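Local coordinates for Alpha/beta hydrolase fold protein (Ochrobactrum, PDB 4G9E) that hydrolyses N-acyl homoserine lactones, the signals of bacterial quorum sensing, by opening their lactone ring, and here holds N-butanoyl-L-homoserine, at residues T10-I15 against M84-Q89; N4-E9 against Q89-A94; L27-G32 against V97-S102. All blocks are in the same frame, centred on the assembly; numbering follows the deposited sequence.

Contact 1: residues T10-I15 against M84-Q89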
loop_
_atom_site.group_PDB
_atom_site.type_symbol
_atom_site.label_atom_id
_atom_site.label_comp_id
_atom_site.label_asym_id
_atom_site.label_seq_id
_atom_site.Cartn_x
_atom_site.Cartn_y
_atom_site.Cartn_z
ATOM N N THR A 10 -0.311 19.583 4.837
ATOM C CA THR A 10 -1.386 19.321 3.893
ATOM C C THR A 10 -2.726 19.601 4.536
ATOM O O THR A 10 -2.817 19.841 5.741
ATOM C CB THR A 10 -1.396 17.855 3.394
ATOM O OG1 THR A 10 -1.963 16.999 4.400
ATOM C CG2 THR A 10 0.015 17.390 3.028
ATOM N N SER A 11 -3.777 19.546 3.731
ATOM C CA SER A 11 -5.122 19.764 4.240
ATOM C C SER A 11 -5.554 18.671 5.207
ATOM O O SER A 11 -6.530 18.851 5.935
ATOM C CB SER A 11 -6.134 19.880 3.094
ATOM O OG SER A 11 -6.328 18.640 2.436
ATOM N N HIS A 12 -4.826 17.554 5.216
ATOM C CA HIS A 12 -5.135 16.431 6.089
ATOM C C HIS A 12 -4.353 16.474 7.392
ATOM O O HIS A 12 -4.663 15.743 8.336
ATOM C CB HIS A 12 -4.807 15.126 5.370
ATOM C CG HIS A 12 -5.762 14.782 4.275
ATOM N ND1 HIS A 12 -5.637 15.265 2.991
ATOM C CD2 HIS A 12 -6.874 14.012 4.283
ATOM C CE1 HIS A 12 -6.626 14.796 2.251
ATOM N NE2 HIS A 12 -7.398 14.043 3.015
ATOM N N GLY A 13 -3.330 17.317 7.437
ATOM C CA GLY A 13 -2.402 17.321 8.549
ATOM C C GLY A 13 -0.970 17.350 8.050
ATOM O O GLY A 13 -0.715 17.534 6.862
ATOM N N ARG A 14 -0.027 17.180 8.964
ATOM C CA ARG A 14 1.378 17.213 8.597
ATOM C C ARG A 14 1.814 15.804 8.227
ATOM O O ARG A 14 1.764 14.900 9.052
ATOM C CB ARG A 14 2.215 17.759 9.750
ATOM C CG ARG A 14 3.621 18.166 9.341
ATOM C CD ARG A 14 4.398 18.742 10.511
ATOM N NE ARG A 14 4.629 17.745 11.552
ATOM C CZ ARG A 14 4.104 17.799 12.771
ATOM N NH1 ARG A 14 3.317 18.810 13.114
ATOM N NH2 ARG A 14 4.373 16.842 13.649
ATOM N N ILE A 15 2.228 15.629 6.978
ATOM C CA ILE A 15 2.564 14.303 6.483
ATOM C C ILE A 15 4.070 14.131 6.318
ATOM O O ILE A 15 4.746 14.938 5.676
ATOM C CB ILE A 15 1.809 13.980 5.175
ATOM C CG1 ILE A 15 0.307 13.883 5.463
ATOM C CG2 ILE A 15 2.329 12.688 4.555
ATOM C CD1 ILE A 15 -0.543 13.635 4.241
ATOM N N MET A 84 -2.841 11.225 -0.493
ATOM C CA MET A 84 -1.647 10.900 -1.259
ATOM C C MET A 84 -1.596 11.676 -2.571
ATOM O O MET A 84 -0.522 12.045 -3.037
ATOM C CB MET A 84 -1.556 9.397 -1.506
ATOM C CG MET A 84 -1.322 8.572 -0.242
ATOM S SD MET A 84 0.170 8.996 0.703
ATOM C CE MET A 84 -0.500 10.114 1.927
ATOM N N THR A 85 -2.757 11.924 -3.166
ATOM C CA THR A 85 -2.795 12.711 -4.385
ATOM C C THR A 85 -2.344 14.147 -4.090
ATOM O O THR A 85 -1.606 14.745 -4.871
ATOM C CB THR A 85 -4.192 12.669 -5.043
ATOM O OG1 THR A 85 -4.538 11.314 -5.355
ATOM C CG2 THR A 85 -4.185 13.471 -6.330
ATOM N N GLU A 86 -2.771 14.687 -2.950
ATOM C CA GLU A 86 -2.349 16.017 -2.513
ATOM C C GLU A 86 -0.840 16.059 -2.232
ATOM O O GLU A 86 -0.154 17.026 -2.573
ATOM C CB GLU A 86 -3.155 16.462 -1.281
ATOM C CG GLU A 86 -2.749 17.828 -0.745
ATOM C CD GLU A 86 -3.595 18.297 0.426
ATOM O OE1 GLU A 86 -4.531 17.579 0.824
ATOM O OE2 GLU A 86 -3.322 19.399 0.948
ATOM N N VAL A 87 -0.324 15.011 -1.603
ATOM C CA VAL A 87 1.115 14.906 -1.378
ATOM C C VAL A 87 1.868 14.961 -2.708
ATOM O O VAL A 87 2.826 15.723 -2.864
ATOM C CB VAL A 87 1.465 13.618 -0.597
ATOM C CG1 VAL A 87 2.955 13.284 -0.718
ATOM C CG2 VAL A 87 1.041 13.761 0.862
ATOM N N MET A 88 1.430 14.167 -3.678
ATOM C CA MET A 88 2.114 14.141 -4.970
ATOM C C MET A 88 2.012 15.491 -5.693
ATOM O O MET A 88 2.947 15.900 -6.377
ATOM C CB MET A 88 1.609 12.986 -5.838
ATOM C CG MET A 88 1.841 11.603 -5.226
ATOM S SD MET A 88 3.554 11.254 -4.748
ATOM C CE MET A 88 4.270 10.993 -6.363
ATOM N N GLN A 89 0.857 16.176 -5.528
ATOM C CA GLN A 89 0.688 17.533 -6.058
ATOM C C GLN A 89 1.744 18.457 -5.439
ATOM O O GLN A 89 2.396 19.232 -6.171
ATOM C CB GLN A 89 -0.731 18.030 -5.745
ATOM C CG GLN A 89 -1.108 19.356 -6.387
ATOM C CD GLN A 89 -1.239 19.176 -7.893
ATOM O OE1 GLN A 89 -0.667 19.938 -8.681
ATOM N NE2 GLN A 89 -2.032 18.158 -8.301
#
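Glu86 reaches out of helix 77-91 and sets its carboxylate against Ser11 and His12, on the turn between strands 4-10 and 13-19. Its CG lies anti to the backbone N (chi1 179°) and the chain runs on extended, which carries the acid across to the loop. There both oxygens are used: Ser11 N gives a nearly straight bond to Glu86 OE2 (2.8 Å, 167°), and Ser11 OG donates to Glu86 OE1 (2.6 Å), which receives it through its syn lone pair. A weak bond from His12 ND1 to Glu86 OE1 (3.4 Å) comes from the ring edge. The turn itself is type I, the tip of a beta hairpin, and an ST turn tightens it: Thr10 OG1 accepts from His12 N (3.0 Å) while donating to Gly13 O. The packed part is the buried inner side, where Ile15 CD1, in one of its two modelled conformers, meets Val87 CG2 at 3.7 Å, and Met84 CE lies 4.2 Å from Ile15 CD1. The polar side is more open, Ser11 and Glu86 being partly exposed, and is held by directed bonds. Ser11 OG also bonds to Arg73, whose positive charge would probably strengthen the polar network. Two firm bonds from Ser11, with the histidine a weak third, probably hold the carboxylate against rotation and stabilise it as the anion.

Contact 2: residues N4-E9 against Q89-A94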
loop_
_atom_site.group_PDB
_atom_site.type_symbol
_atom_site.label_atom_id
_atom_site.label_comp_id
_atom_site.label_asym_id
_atom_site.label_seq_id
_atom_site.Cartn_x
_atom_site.Cartn_y
_atom_site.Cartn_z
ATOM N N ASN A 4 16.234 11.123 2.377
ATOM C CA ASN A 4 15.828 12.466 2.747
ATOM C C ASN A 4 14.433 12.471 3.341
ATOM O O ASN A 4 13.468 12.061 2.695
ATOM C CB ASN A 4 15.939 13.398 1.545
ATOM C CG ASN A 4 17.383 13.658 1.154
ATOM O OD1 ASN A 4 18.219 13.982 2.002
ATOM N ND2 ASN A 4 17.691 13.489 -0.126
ATOM N N TYR A 5 14.354 12.916 4.589
ATOM C CA TYR A 5 13.107 12.990 5.327
ATOM C C TYR A 5 12.643 14.434 5.382
ATOM O O TYR A 5 13.431 15.339 5.658
ATOM C CB TYR A 5 13.314 12.467 6.748
ATOM C CG TYR A 5 12.101 12.621 7.634
ATOM C CD1 TYR A 5 11.185 11.588 7.767
ATOM C CD2 TYR A 5 11.867 13.800 8.329
ATOM C CE1 TYR A 5 10.072 11.719 8.570
ATOM C CE2 TYR A 5 10.752 13.943 9.134
ATOM C CZ TYR A 5 9.860 12.898 9.250
ATOM O OH TYR A 5 8.750 13.031 10.050
ATOM N N HIS A 6 11.363 14.653 5.124
ATOM C CA HIS A 6 10.807 15.983 5.305
ATOM C C HIS A 6 9.305 15.903 5.529
ATOM O O HIS A 6 8.699 14.864 5.303
ATOM C CB HIS A 6 11.190 16.913 4.143
ATOM C CG HIS A 6 10.633 16.503 2.814
ATOM N ND1 HIS A 6 11.033 15.362 2.151
ATOM C CD2 HIS A 6 9.724 17.105 2.012
ATOM C CE1 HIS A 6 10.380 15.271 1.006
ATOM N NE2 HIS A 6 9.582 16.318 0.896
ATOM N N GLU A 7 8.713 16.989 6.007
ATOM C CA GLU A 7 7.297 16.992 6.342
ATOM C C GLU A 7 6.542 18.020 5.516
ATOM O O GLU A 7 7.047 19.108 5.240
ATOM C CB GLU A 7 7.111 17.234 7.842
ATOM C CG GLU A 7 7.693 16.103 8.674
ATOM C CD GLU A 7 7.829 16.437 10.140
ATOM O OE1 GLU A 7 7.624 17.611 10.520
ATOM O OE2 GLU A 7 8.145 15.511 10.917
ATOM N N LEU A 8 5.335 17.644 5.108
ATOM C CA LEU A 8 4.470 18.511 4.323
ATOM C C LEU A 8 3.261 18.933 5.137
ATOM O O LEU A 8 2.636 18.111 5.800
ATOM C CB LEU A 8 3.975 17.779 3.081
ATOM C CG LEU A 8 5.015 17.317 2.063
ATOM C CD1 LEU A 8 4.344 16.528 0.944
ATOM C CD2 LEU A 8 5.788 18.506 1.505
ATOM N N GLU A 9 2.927 20.216 5.073
ATOM C CA GLU A 9 1.684 20.697 5.649
ATOM C C GLU A 9 0.584 20.538 4.609
ATOM O O GLU A 9 0.555 21.255 3.607
ATOM C CB GLU A 9 1.814 22.159 6.084
ATOM C CG GLU A 9 2.736 22.372 7.273
ATOM C CD GLU A 9 2.200 21.759 8.559
ATOM O OE1 GLU A 9 1.011 21.374 8.593
ATOM O OE2 GLU A 9 2.972 21.666 9.537
ATOM N N GLN A 89 0.857 16.176 -5.528
ATOM C CA GLN A 89 0.688 17.533 -6.058
ATOM C C GLN A 89 1.744 18.457 -5.439
ATOM O O GLN A 89 2.396 19.232 -6.171
ATOM C CB GLN A 89 -0.731 18.030 -5.745
ATOM C CG GLN A 89 -1.108 19.356 -6.387
ATOM C CD GLN A 89 -1.239 19.176 -7.893
ATOM O OE1 GLN A 89 -0.667 19.938 -8.681
ATOM N NE2 GLN A 89 -2.032 18.158 -8.301
ATOM N N GLN A 90 1.885 18.438 -4.134
ATOM C CA GLN A 90 2.864 19.296 -3.466
ATOM C C GLN A 90 4.293 18.953 -3.884
ATOM O O GLN A 90 5.139 19.834 -4.036
ATOM C CB GLN A 90 2.719 19.226 -1.943
ATOM C CG GLN A 90 1.463 19.912 -1.411
ATOM C CD GLN A 90 1.535 20.200 0.078
ATOM O OE1 GLN A 90 2.604 20.152 0.677
ATOM N NE2 GLN A 90 0.392 20.498 0.682
ATOM N N LEU A 91 4.556 17.666 -4.076
ATOM C CA LEU A 91 5.873 17.222 -4.502
ATOM C C LEU A 91 6.114 17.500 -5.983
ATOM O O LEU A 91 7.241 17.379 -6.467
ATOM C CB LEU A 91 6.058 15.728 -4.232
ATOM C CG LEU A 91 6.037 15.263 -2.779
ATOM C CD1 LEU A 91 6.267 13.755 -2.724
ATOM C CD2 LEU A 91 7.085 15.997 -1.965
ATOM N N GLY A 92 5.052 17.851 -6.703
ATOM C CA GLY A 92 5.155 18.189 -8.112
ATOM C C GLY A 92 5.399 17.012 -9.042
ATOM O O GLY A 92 6.044 17.173 -10.082
ATOM N N ILE A 93 4.880 15.841 -8.680
ATOM C CA ILE A 93 5.111 14.613 -9.439
ATOM C C ILE A 93 3.785 13.978 -9.833
ATOM O O ILE A 93 3.058 13.481 -8.976
ATOM C CB ILE A 93 5.925 13.613 -8.610
ATOM C CG1 ILE A 93 7.286 14.214 -8.265
ATOM C CG2 ILE A 93 6.085 12.290 -9.356
ATOM C CD1 ILE A 93 8.077 13.386 -7.290
ATOM N N ALA A 94 3.480 13.971 -11.124
ATOM C CA ALA A 94 2.180 13.507 -11.602
ATOM C C ALA A 94 2.196 12.091 -12.183
ATOM O O ALA A 94 1.140 11.492 -12.375
ATOM C CB ALA A 94 1.620 14.487 -12.625
HETATM O O HOH W 1 3.879 21.691 2.743
#
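With CG anti to its carbonyl carbon (chi1 -71°) and an extended chain beyond, Gln90 lays its amide across Leu8 and Glu9; Leu8 has the same first torsion (chi1 -62°), and the two side chains, reaching from facing backbones, slide past each other in opposite directions. Gln90 NE2 donates to Glu9 O (3.0 Å) in an almost straight bond of 173°. The oxygen lies in the plane of the glutamine amide, whereas the donor stands well above the carbonyl plane. The other end of the amide works through water 1, which donates to Gln90 OE1 (2.9 Å) and accepts from Glu9 N (2.9 Å). One side chain thus serves both backbone polar atoms of Glu9. This is possible because strand 4-10 is an outermost strand of the alpha/beta hydrolase sheet, paired on its other side with strand 13-19, where Leu8 bonds to Ile15. Leu8 CB lies beside the amide, 3.6 Å from Gln90 OE1, and Leu8 CD1 touches Leu91 CD2 at 4.0 Å, the two leucines crossing at about a right angle. With an alanine here, the methyl that meets Leu91 CD2 and the one beside Gln90 OE1 are lost, and the gap would probably leave Leu91 freer to turn. Just after Leu91 the helix ends in a Schellman motif, where Gly92, at positive phi, returns its N to Gln89 O (3.0 Å), while Leu91 also packs on Ile55 of strand 52-57.

Contact 3: residues L27-G32 against V97-S102; sequences LLMIHG and VVFGWS. With C4L (N-butanoyl-L-homoserine), chain C.
Strands 27-30 and 97-101 are parallel neighbours inside the alpha/beta hydrolase sheet, their axes 4.6 Å apart and 16° from parallel. Four backbone bonds alternate between them: Val97 O takes Leu28 N (2.9 Å), Leu28 O takes Phe99 N, Phe99 O takes Ile30 N (2.8 Å), and Ile30 O takes Trp101 N. On one face, under helix 255-270, the bend at the end of Met29 brings CE obliquely to Phe99 CD2 (3.6 Å), and Leu27 CD1 meets Val97 CG1. On the other, Ile30 CD1 rests on Val98 CG1 (3.8 Å), and helix 103-111 covers Ile30. The strand of Trp101 then breaks into a turn consistent with the nucleophile elbow of this fold: Ser102 has phi 64° and psi -115° and stands right before helix 103-111. Its OG lies 2.6 Å from C4 of the bound N-butanoyl-L-homoserine, the carboxylate carbon, and it is probably the nucleophile, with His248 close by. Gly32 arrives alongside, its N lying 3.4 Å from Trp101 CE3. A CB on Gly32 would clash with ligand O2, so a residue without a side chain probably suits this part of the pocket wall, and the ligand is also hydrogen-bonded by Asn33 N and Leu103 N.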
loop_
_atom_site.group_PDB
_atom_site.type_symbol
_atom_site.label_atom_id
_atom_site.label_comp_id
_atom_site.label_asym_id
_atom_site.label_seq_id
_atom_site.Cartn_x
_atom_site.Cartn_y
_atom_site.Cartn_z
ATOM N N LEU A 27 8.674 6.369 -7.802
ATOM C CA LEU A 27 7.834 5.296 -7.288
ATOM C C LEU A 27 7.266 5.749 -5.953
ATOM O O LEU A 27 8.023 6.001 -5.018
ATOM C CB LEU A 27 8.668 4.030 -7.061
ATOM C CG LEU A 27 7.913 2.892 -6.370
ATOM C CD1 LEU A 27 6.937 2.213 -7.316
ATOM C CD2 LEU A 27 8.873 1.876 -5.769
ATOM N N LEU A 28 5.945 5.866 -5.874
ATOM C CA LEU A 28 5.272 6.116 -4.609
ATOM C C LEU A 28 4.954 4.769 -3.977
ATOM O O LEU A 28 4.288 3.943 -4.596
ATOM C CB LEU A 28 3.977 6.881 -4.866
ATOM C CG LEU A 28 3.036 7.004 -3.669
ATOM C CD1 LEU A 28 3.679 7.788 -2.541
ATOM C CD2 LEU A 28 1.724 7.680 -4.100
ATOM N N MET A 29 5.439 4.546 -2.757
ATOM C CA MET A 29 5.142 3.326 -2.009
ATOM C C MET A 29 4.213 3.687 -0.860
ATOM O O MET A 29 4.542 4.570 -0.067
ATOM C CB MET A 29 6.425 2.693 -1.455
ATOM C CG MET A 29 7.420 2.303 -2.530
ATOM S SD MET A 29 8.868 1.423 -1.907
ATOM C CE MET A 29 8.174 -0.211 -1.704
ATOM N N ILE A 30 3.067 3.009 -0.782
ATOM C CA ILE A 30 2.043 3.310 0.215
ATOM C C ILE A 30 1.915 2.133 1.179
ATOM O O ILE A 30 1.588 1.016 0.774
ATOM C CB ILE A 30 0.663 3.578 -0.429
ATOM C CG1 ILE A 30 0.762 4.580 -1.589
ATOM C CG2 ILE A 30 -0.302 4.085 0.622
ATOM C CD1 ILE A 30 -0.546 4.780 -2.320
ATOM N N HIS A 31 2.179 2.400 2.454
ATOM C CA HIS A 31 2.188 1.368 3.485
ATOM C C HIS A 31 0.791 0.886 3.879
ATOM O O HIS A 31 -0.235 1.413 3.436
ATOM C CB HIS A 31 2.947 1.866 4.713
ATOM C CG HIS A 31 2.250 2.970 5.452
ATOM N ND1 HIS A 31 1.172 2.750 6.287
ATOM C CD2 HIS A 31 2.487 4.304 5.490
ATOM C CE1 HIS A 31 0.772 3.904 6.795
ATOM N NE2 HIS A 31 1.553 4.862 6.332
ATOM N N GLY A 32 0.778 -0.135 4.730
ATOM C CA GLY A 32 -0.447 -0.783 5.150
ATOM C C GLY A 32 -1.026 -0.290 6.461
ATOM O O GLY A 32 -0.540 0.659 7.076
ATOM N N VAL A 97 4.943 5.683 -10.741
ATOM C CA VAL A 97 4.443 4.326 -10.555
ATOM C C VAL A 97 4.056 4.220 -9.083
ATOM O O VAL A 97 4.727 4.797 -8.228
ATOM C CB VAL A 97 5.535 3.279 -10.900
ATOM C CG1 VAL A 97 5.052 1.856 -10.622
ATOM C CG2 VAL A 97 5.970 3.432 -12.357
ATOM N N VAL A 98 2.961 3.520 -8.788
ATOM C CA VAL A 98 2.518 3.364 -7.404
ATOM C C VAL A 98 2.616 1.906 -6.987
ATOM O O VAL A 98 2.165 1.019 -7.710
ATOM C CB VAL A 98 1.081 3.904 -7.198
ATOM C CG1 VAL A 98 0.607 3.654 -5.761
ATOM C CG2 VAL A 98 1.048 5.388 -7.544
ATOM N N PHE A 99 3.232 1.675 -5.831
ATOM C CA PHE A 99 3.197 0.382 -5.173
ATOM C C PHE A 99 2.377 0.537 -3.900
ATOM O O PHE A 99 2.697 1.375 -3.059
ATOM C CB PHE A 99 4.604 -0.113 -4.808
ATOM C CG PHE A 99 4.575 -1.292 -3.888
ATOM C CD1 PHE A 99 4.206 -2.534 -4.369
ATOM C CD2 PHE A 99 4.814 -1.147 -2.525
ATOM C CE1 PHE A 99 4.121 -3.625 -3.521
ATOM C CE2 PHE A 99 4.734 -2.237 -1.671
ATOM C CZ PHE A 99 4.385 -3.474 -2.170
ATOM N N GLY A 100 1.337 -0.276 -3.748
ATOM C CA GLY A 100 0.523 -0.221 -2.548
ATOM C C GLY A 100 0.536 -1.543 -1.816
ATOM O O GLY A 100 0.227 -2.587 -2.398
ATOM N N TRP A 101 0.882 -1.480 -0.536
ATOM C CA TRP A 101 0.921 -2.649 0.327
ATOM C C TRP A 101 -0.356 -2.721 1.160
ATOM O O TRP A 101 -0.556 -1.913 2.070
ATOM C CB TRP A 101 2.139 -2.585 1.249
ATOM C CG TRP A 101 2.188 -3.707 2.231
ATOM C CD1 TRP A 101 1.842 -5.010 2.005
ATOM C CD2 TRP A 101 2.583 -3.621 3.601
ATOM N NE1 TRP A 101 1.996 -5.739 3.167
ATOM C CE2 TRP A 101 2.458 -4.911 4.155
ATOM C CE3 TRP A 101 3.056 -2.584 4.404
ATOM C CZ2 TRP A 101 2.778 -5.186 5.484
ATOM C CZ3 TRP A 101 3.369 -2.858 5.725
ATOM C CH2 TRP A 101 3.223 -4.145 6.253
ATOM N N SER A 102 -1.203 -3.698 0.832
ATOM C CA SER A 102 -2.361 -4.073 1.620
ATOM C C SER A 102 -3.354 -2.910 1.663
ATOM O O SER A 102 -3.887 -2.568 0.619
ATOM C CB SER A 102 -1.934 -4.606 2.986
ATOM O OG SER A 102 -2.999 -5.354 3.547
HETATM O O1 C4L C . -2.019 -4.944 6.203
HETATM C C4 C4L C . -3.054 -4.287 5.937
HETATM O O2 C4L C . -3.032 -3.128 5.467
HETATM C C3 C4L C . -4.407 -4.900 6.215
HETATM C C2 C4L C . -4.344 -6.433 6.192
HETATM C C1 C4L C . -5.517 -7.069 6.919
HETATM O O3 C4L C . -5.380 -6.879 8.337
HETATM N N1 C4L C . -5.421 -4.477 5.243
HETATM C C5 C4L C . -6.376 -3.591 5.541
HETATM O O4 C4L C . -6.495 -3.073 6.645
HETATM C C6 C4L C . -7.353 -3.247 4.441
HETATM C C7 C4L C . -8.775 -3.320 4.987
HETATM C C8 C4L C . -9.167 -4.731 5.408
#

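How the contacts relate
The centre of contact 3 is about 4 Å from the centre of the chain, those of contacts 1 and 2 about 16 and 18 Å, at the margin of the same sheet. The outer two share helix 77-91, their ranges overlapping at Gln89, and they touch directly through the pairing of adjacent strands, Ile15 N to Leu8 O at 2.8 Å. Contact 1 is mostly buried and relies on a carboxylate; contact 2 is a surface contact built on a neutral amide, a bridging water and leucines. In contact 3 the chemistry is instead a regular backbone ladder with apolar faces, ending at the ligand. Met88 SD, near Leu28 CD2 at 4.1 Å, joins contact 1's helix to that core.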